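Local coordinates for lysozyme inhibitor LprI-like N-terminal domain-containing protein (Pseudomonas putida, PDB 3GI7) that is a secreted protein of unknown function that may, like LprI, act as a lysozyme inhibitor, at residues A[33-36]-A[37-41]; A[86-89]-A[90-94]. One frame throughout, in Å; residues are numbered along the deposited sequence. Where two conformers were deposited one is given.

Contact 1. Residues A[33-36]-A[37-41]; sequences ELQS and AYDEL
An i to i+4 amide–carboxylate pair, Gln-35 with Asp-39, spans one turn on the surface of helix 17-49. Gln-35 NE2 gives a hydrogen bond to Asp-39 OD1 at 2.6 Å, short but bent, with an N-H...O angle of 138°. The bend at chi2 of Gln-35 (67°) turns the chain forward along the helix, so that the amide reaches Asp-39 although the side chain leaves the backbone pointing away from it. OD1 lies close to the plane of that amide, whereas NE2 comes to OD1 from above the carboxylate plane; the two flat groups are turned 52° against each other. The same carboxylate sits close over the backbone of its partner, with Asp-39 CG 3.2 Å from Gln-35 O. Neither carboxylate oxygen bonds that carbonyl, since both are acceptors; the carboxylate's bond across the turn is the one from NE2.

Under this pair runs the regular alpha-helical ladder. Ala-37 N bonds to Glu-33 O at 2.9 Å, Tyr-38 N to Leu-34 O at 2.8 Å and Asp-39 N to Gln-35 O at 2.9 Å. Ser-36 O receives Glu-40 N in the same way, while Ser-36 OG turns back one turn to bond Arg-32 O.

The helix is amphipathic within the three-helix bundle. Leu-34, Tyr-38 and Leu-41 look inward: Leu-34 packs on Trp-66 and Leu-107, and Tyr-38 on Ile-59 and Leu-107. Tyr-38 stands between this inner side and the polar pair. Its CD2 is 4.0 Å from Gln-35 NE2, and Asp-39 OD1 lies in the ring plane at its edge, 3.8 Å from CD2.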
ATOM      1  N   GLU A  33      -5.299  11.607 -12.117  1.00 22.95           N
ATOM      2  CA  GLU A  33      -4.848  11.925 -10.744  1.00 22.48           C
ATOM      3  C   GLU A  33      -3.360  11.575 -10.524  1.00 24.61           C
ATOM      4  O   GLU A  33      -2.639  12.299  -9.854  1.00 24.16           O
ATOM      5  CB  GLU A  33      -5.710  11.208  -9.746  1.00 23.84           C
ATOM      6  CG  GLU A  33      -7.124  11.758  -9.774  1.00 31.42           C
ATOM      7  CD  GLU A  33      -8.018  11.138  -8.710  1.00 41.67           C
ATOM      8  OE1 GLU A  33      -7.658  10.081  -8.134  1.00 52.04           O
ATOM      9  OE2 GLU A  33      -9.098  11.701  -8.464  1.00 51.45           O
ATOM     10  N   LEU A  34      -2.894  10.476 -11.099  1.00 22.20           N
ATOM     11  CA  LEU A  34      -1.489  10.129 -10.989  1.00 20.00           C
ATOM     12  C   LEU A  34      -0.620  11.165 -11.678  1.00 21.16           C
ATOM     13  O   LEU A  34       0.374  11.612 -11.121  1.00 20.41           O
ATOM     14  CB  LEU A  34      -1.222   8.772 -11.581  1.00 19.19           C
ATOM     15  CG  LEU A  34       0.242   8.350 -11.702  1.00 22.00           C
ATOM     16  CD1 LEU A  34       0.922   8.344 -10.333  1.00 17.40           C
ATOM     17  CD2 LEU A  34       0.354   6.958 -12.366  1.00 19.34           C
ATOM     18  N   GLN A  35      -0.987  11.571 -12.887  1.00 21.18           N
ATOM     19  CA  GLN A  35      -0.216  12.617 -13.573  1.00 22.66           C
ATOM     20  C   GLN A  35      -0.141  13.884 -12.730  1.00 22.68           C
ATOM     21  O   GLN A  35       0.919  14.540 -12.666  1.00 23.21           O
ATOM     22  CB  GLN A  35      -0.763  12.905 -14.969  1.00 22.81           C
ATOM     23  CG  GLN A  35       0.036  13.970 -15.772  1.00 23.52           C
ATOM     24  CD  GLN A  35       1.417  13.484 -16.120  1.00 34.29           C
ATOM     25  OE1 GLN A  35       1.564  12.388 -16.651  1.00 36.07           O
ATOM     26  NE2 GLN A  35       2.447  14.290 -15.827  1.00 31.76           N
ATOM     27  N   SER A  36      -1.249  14.274 -12.104  1.00 22.26           N
ATOM     28  CA  SER A  36      -1.247  15.454 -11.232  1.00 24.01           C
ATOM     29  C   SER A  36      -0.312  15.275 -10.051  1.00 24.09           C
ATOM     30  O   SER A  36       0.403  16.225  -9.652  1.00 22.96           O
ATOM     31  CB  SER A  36      -2.643  15.779 -10.711  1.00 24.73           C
ATOM     32  OG  SER A  36      -3.474  16.094 -11.801  1.00 36.71           O
ATOM     33  N   ALA A  37      -0.323  14.080  -9.467  1.00 21.71           N
ATOM     34  CA  ALA A  37       0.581  13.783  -8.360  1.00 20.76           C
ATOM     35  C   ALA A  37       2.039  13.849  -8.798  1.00 21.05           C
ATOM     36  O   ALA A  37       2.878  14.367  -8.046  1.00 22.56           O
ATOM     37  CB  ALA A  37       0.268  12.400  -7.716  1.00 16.06           C
ATOM     38  N   TYR A  38       2.341  13.311  -9.983  1.00 19.86           N
ATOM     39  CA  TYR A  38       3.697  13.328 -10.523  1.00 19.00           C
ATOM     40  C   TYR A  38       4.171  14.798 -10.745  1.00 20.19           C
ATOM     41  O   TYR A  38       5.267  15.190 -10.329  1.00 20.93           O
ATOM     42  CB  TYR A  38       3.724  12.557 -11.816  1.00 19.01           C
ATOM     43  CG  TYR A  38       5.069  12.548 -12.462  1.00 19.24           C
ATOM     44  CD1 TYR A  38       6.001  11.592 -12.139  1.00 18.81           C
ATOM     45  CD2 TYR A  38       5.445  13.576 -13.337  1.00 23.22           C
ATOM     46  CE1 TYR A  38       7.291  11.601 -12.735  1.00 20.94           C
ATOM     47  CE2 TYR A  38       6.715  13.613 -13.914  1.00 23.84           C
ATOM     48  CZ  TYR A  38       7.630  12.635 -13.595  1.00 26.12           C
ATOM     49  OH  TYR A  38       8.858  12.661 -14.145  1.00 23.31           O
ATOM     50  N   ASP A  39       3.307  15.598 -11.348  1.00 21.13           N
ATOM     51  CA  ASP A  39       3.632  16.971 -11.717  1.00 21.90           C
ATOM     52  C   ASP A  39       3.890  17.777 -10.429  1.00 22.54           C
ATOM     53  O   ASP A  39       4.806  18.594 -10.372  1.00 19.52           O
ATOM     54  CB  ASP A  39       2.462  17.615 -12.505  1.00 22.21           C
ATOM     55  CG  ASP A  39       2.316  17.094 -13.939  1.00 21.56           C
ATOM     56  OD1 ASP A  39       3.189  16.403 -14.470  1.00 29.40           O
ATOM     57  OD2 ASP A  39       1.315  17.436 -14.565  1.00 31.77           O
ATOM     58  N   GLU A  40       3.053  17.535  -9.426  1.00 21.73           N
ATOM     59  CA  GLU A  40       3.192  18.208  -8.149  0.50 23.15           C
ATOM     60  C   GLU A  40       4.440  17.740  -7.379  1.00 22.02           C
ATOM     61  O   GLU A  40       5.071  18.550  -6.690  1.00 20.91           O
ATOM     62  CB  GLU A  40       1.918  18.081  -7.319  0.50 23.81           C
ATOM     63  CG  GLU A  40       0.738  18.852  -7.915  0.50 30.71           C
ATOM     64  CD  GLU A  40      -0.553  18.713  -7.109  0.50 37.37           C
ATOM     65  OE1 GLU A  40      -1.133  19.757  -6.724  0.50 47.85           O
ATOM     66  OE2 GLU A  40      -0.986  17.573  -6.859  0.50 39.90           O
ATOM     67  N   LEU A  41       4.830  16.477  -7.511  1.00 19.75           N
ATOM     68  CA  LEU A  41       6.061  16.001  -6.864  1.00 17.99           C
ATOM     69  C   LEU A  41       7.280  16.748  -7.427  1.00 18.31           C
ATOM     70  O   LEU A  41       8.170  17.153  -6.679  1.00 17.63           O
ATOM     71  CB  LEU A  41       6.275  14.501  -7.068  1.00 19.44           C
ATOM     72  CG  LEU A  41       7.655  13.959  -6.722  1.00 18.21           C
ATOM     73  CD1 LEU A  41       7.967  14.038  -5.233  1.00 17.78           C
ATOM     74  CD2 LEU A  41       7.806  12.492  -7.248  1.00 23.54           C
TER

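Contact 2. Residues A[86-89]-A[90-94]; sequences NAYQ and IAWNS
Gln-89, Ile-90 and Tyr-88 carry most of this contact, each meeting the neighbouring turn in a different way. Tyr-88 lies beside Trp-92, one turn on, and both side chains point the same way because each has its CG anti to the backbone N (chi1 177° and -179°). Their planes are only 16° apart, but the tyrosine ring and the six-membered ring of the indole are slid so far that they barely overlap, with centroids 5.9 Å apart. What touches is the phenol end: Tyr-88 OH is 3.6 Å from Trp-92 CE3. Beyond it, Trp-92 rests on Cys-74, whose disulfide partner is Cys-95, and Tyr-88 rests on Thr-78.

Ile-90 reaches back instead, its CG1 3.3 Å from Asn-86 O, the carbonyl that its own N bonds at 2.9 Å. Its O is gripped twice by Ser-94, by N and by OG (2.7 Å), from opposite faces of the carbonyl plane.

Gln-89 acts mainly through its backbone: its O accepts Asn-93 N at 2.8 Å, and Asn-93 CG stands 3.2 Å from that same oxygen. The buried Asn-93 spends its OD1 on a hydrogen bond from Lys-27 of helix 17-49; replacing the asparagine with a leucine would remove that acceptor and is likely to leave the lysine ammonium without this mate.

Ser-85, the residue before the helix, takes Tyr-88 N on its OG, and the whole is the first two turns of an alpha helix, 86-111, entering a three-helix bundle.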
ATOM      1  N   ASN A  86     -15.178  -8.784 -21.806  1.00 17.61           N
ATOM      2  CA  ASN A  86     -15.708  -7.832 -20.827  1.00 20.12           C
ATOM      3  C   ASN A  86     -14.958  -7.995 -19.496  1.00 20.43           C
ATOM      4  O   ASN A  86     -14.469  -7.005 -18.955  1.00 18.63           O
ATOM      5  CB  ASN A  86     -17.210  -8.023 -20.620  1.00 19.66           C
ATOM      6  CG  ASN A  86     -18.050  -7.501 -21.770  1.00 17.60           C
ATOM      7  OD1 ASN A  86     -17.631  -7.478 -22.931  1.00 20.49           O
ATOM      8  ND2 ASN A  86     -19.225  -7.033 -21.440  1.00 18.77           N
ATOM      9  N   ALA A  87     -14.848  -9.244 -19.003  1.00 19.41           N
ATOM     10  CA  ALA A  87     -14.249  -9.564 -17.732  1.00 20.96           C
ATOM     11  C   ALA A  87     -12.781  -9.169 -17.711  1.00 20.10           C
ATOM     12  O   ALA A  87     -12.281  -8.655 -16.694  1.00 19.21           O
ATOM     13  CB  ALA A  87     -14.404 -11.071 -17.393  1.00 19.78           C
ATOM     14  N   TYR A  88     -12.097  -9.394 -18.828  1.00 21.36           N
ATOM     15  CA  TYR A  88     -10.707  -9.030 -18.957  1.00 19.64           C
ATOM     16  C   TYR A  88     -10.527  -7.523 -18.935  1.00 18.62           C
ATOM     17  O   TYR A  88      -9.644  -6.997 -18.230  1.00 19.31           O
ATOM     18  CB  TYR A  88     -10.128  -9.573 -20.223  1.00 19.97           C
ATOM     19  CG  TYR A  88      -8.688  -9.183 -20.485  1.00 19.29           C
ATOM     20  CD1 TYR A  88      -8.377  -7.973 -21.101  1.00 18.45           C
ATOM     21  CD2 TYR A  88      -7.642 -10.049 -20.161  1.00 23.35           C
ATOM     22  CE1 TYR A  88      -7.070  -7.629 -21.393  1.00 20.12           C
ATOM     23  CE2 TYR A  88      -6.304  -9.709 -20.433  1.00 20.62           C
ATOM     24  CZ  TYR A  88      -6.047  -8.492 -21.040  1.00 25.20           C
ATOM     25  OH  TYR A  88      -4.793  -8.161 -21.367  1.00 24.72           O
ATOM     26  N   GLN A  89     -11.342  -6.823 -19.699  1.00 16.34           N
ATOM     27  CA  GLN A  89     -11.226  -5.356 -19.714  1.00 18.44           C
ATOM     28  C   GLN A  89     -11.505  -4.722 -18.341  1.00 20.16           C
ATOM     29  O   GLN A  89     -10.786  -3.804 -17.919  1.00 20.38           O
ATOM     30  CB  GLN A  89     -12.171  -4.748 -20.722  1.00 20.52           C
ATOM     31  CG  GLN A  89     -11.909  -5.070 -22.138  1.00 23.73           C
ATOM     32  CD  GLN A  89     -10.523  -4.804 -22.521  1.00 27.76           C
ATOM     33  OE1 GLN A  89      -9.776  -5.718 -22.932  1.00 33.00           O
ATOM     34  NE2 GLN A  89     -10.151  -3.550 -22.450  1.00 32.27           N
ATOM     35  N   ILE A  90     -12.544  -5.195 -17.657  1.00 17.30           N
ATOM     36  CA  ILE A  90     -12.877  -4.715 -16.316  1.00 18.41           C
ATOM     37  C   ILE A  90     -11.709  -5.013 -15.351  1.00 20.76           C
ATOM     38  O   ILE A  90     -11.317  -4.150 -14.545  1.00 18.46           O
ATOM     39  CB  ILE A  90     -14.201  -5.339 -15.820  1.00 19.72           C
ATOM     40  CG1 ILE A  90     -15.396  -4.805 -16.642  1.00 19.51           C
ATOM     41  CG2 ILE A  90     -14.348  -5.161 -14.300  1.00 19.11           C
ATOM     42  CD1 ILE A  90     -16.648  -5.637 -16.528  1.00 18.65           C
ATOM     43  N   ALA A  91     -11.176  -6.236 -15.398  1.00 17.65           N
ATOM     44  CA  ALA A  91     -10.064  -6.623 -14.525  1.00 20.14           C
ATOM     45  C   ALA A  91      -8.795  -5.799 -14.805  1.00 18.50           C
ATOM     46  O   ALA A  91      -8.113  -5.334 -13.840  1.00 19.10           O
ATOM     47  CB  ALA A  91      -9.763  -8.122 -14.646  1.00 19.10           C
ATOM     48  N   TRP A  92      -8.501  -5.632 -16.086  1.00 17.49           N
ATOM     49  CA  TRP A  92      -7.348  -4.882 -16.542  1.00 18.88           C
ATOM     50  C   TRP A  92      -7.462  -3.445 -16.085  1.00 18.34           C
ATOM     51  O   TRP A  92      -6.558  -2.923 -15.413  1.00 15.96           O
ATOM     52  CB  TRP A  92      -7.185  -4.933 -18.062  1.00 17.79           C
ATOM     53  CG  TRP A  92      -6.004  -4.203 -18.510  1.00 17.06           C
ATOM     54  CD1 TRP A  92      -5.942  -2.877 -18.835  1.00 20.27           C
ATOM     55  CD2 TRP A  92      -4.682  -4.732 -18.712  1.00 16.51           C
ATOM     56  NE1 TRP A  92      -4.647  -2.544 -19.185  1.00 21.40           N
ATOM     57  CE2 TRP A  92      -3.862  -3.659 -19.119  1.00 20.50           C
ATOM     58  CE3 TRP A  92      -4.109  -5.999 -18.553  1.00 23.54           C
ATOM     59  CZ2 TRP A  92      -2.509  -3.816 -19.382  1.00 24.34           C
ATOM     60  CZ3 TRP A  92      -2.763  -6.158 -18.825  1.00 29.82           C
ATOM     61  CH2 TRP A  92      -1.976  -5.069 -19.231  1.00 29.52           C
ATOM     62  N   ASN A  93      -8.597  -2.834 -16.389  1.00 18.69           N
ATOM     63  CA  ASN A  93      -8.851  -1.449 -16.021  1.00 16.16           C
ATOM     64  C   ASN A  93      -8.850  -1.207 -14.508  1.00 18.17           C
ATOM     65  O   ASN A  93      -8.305  -0.175 -14.059  1.00 17.47           O
ATOM     66  CB  ASN A  93     -10.132  -0.934 -16.691  1.00 18.34           C
ATOM     67  CG  ASN A  93      -9.965  -0.707 -18.145  1.00 21.75           C
ATOM     68  OD1 ASN A  93      -8.850  -0.521 -18.617  1.00 22.44           O
ATOM     69  ND2 ASN A  93     -11.080  -0.686 -18.895  1.00 19.04           N
ATOM     70  N   SER A  94      -9.392  -2.135 -13.724  1.00 18.83           N
ATOM     71  CA  SER A  94      -9.366  -2.045 -12.247  1.00 19.60           C
ATOM     72  C   SER A  94      -7.939  -2.160 -11.713  1.00 19.16           C
ATOM     73  O   SER A  94      -7.572  -1.440 -10.783  1.00 18.13           O
ATOM     74  CB  SER A  94     -10.233  -3.127 -11.588  1.00 23.55           C
ATOM     75  OG  SER A  94     -11.545  -3.018 -12.111  1.00 29.23           O
TER

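Contact 1 comes first along the chain, midway in helix 17-49, and contact 2 follows at the start of helix 86-111. Helix 55-77 comes between them in sequence, and side chains from both contacts touch it. They lie on opposite sides of the chain's centre, with their own centres 24 Å apart and nearest atoms about 11 Å apart, so they do not touch. All four segments belong to the LprI-like part of the chain. Helix 86-111 ties the two together: its beginning holds contact 2, while Leu-107 near its far end packs against contact 1. The contacts thus lie toward different ends of the three-helix bundle, and the side chains of each pack against the other two helices.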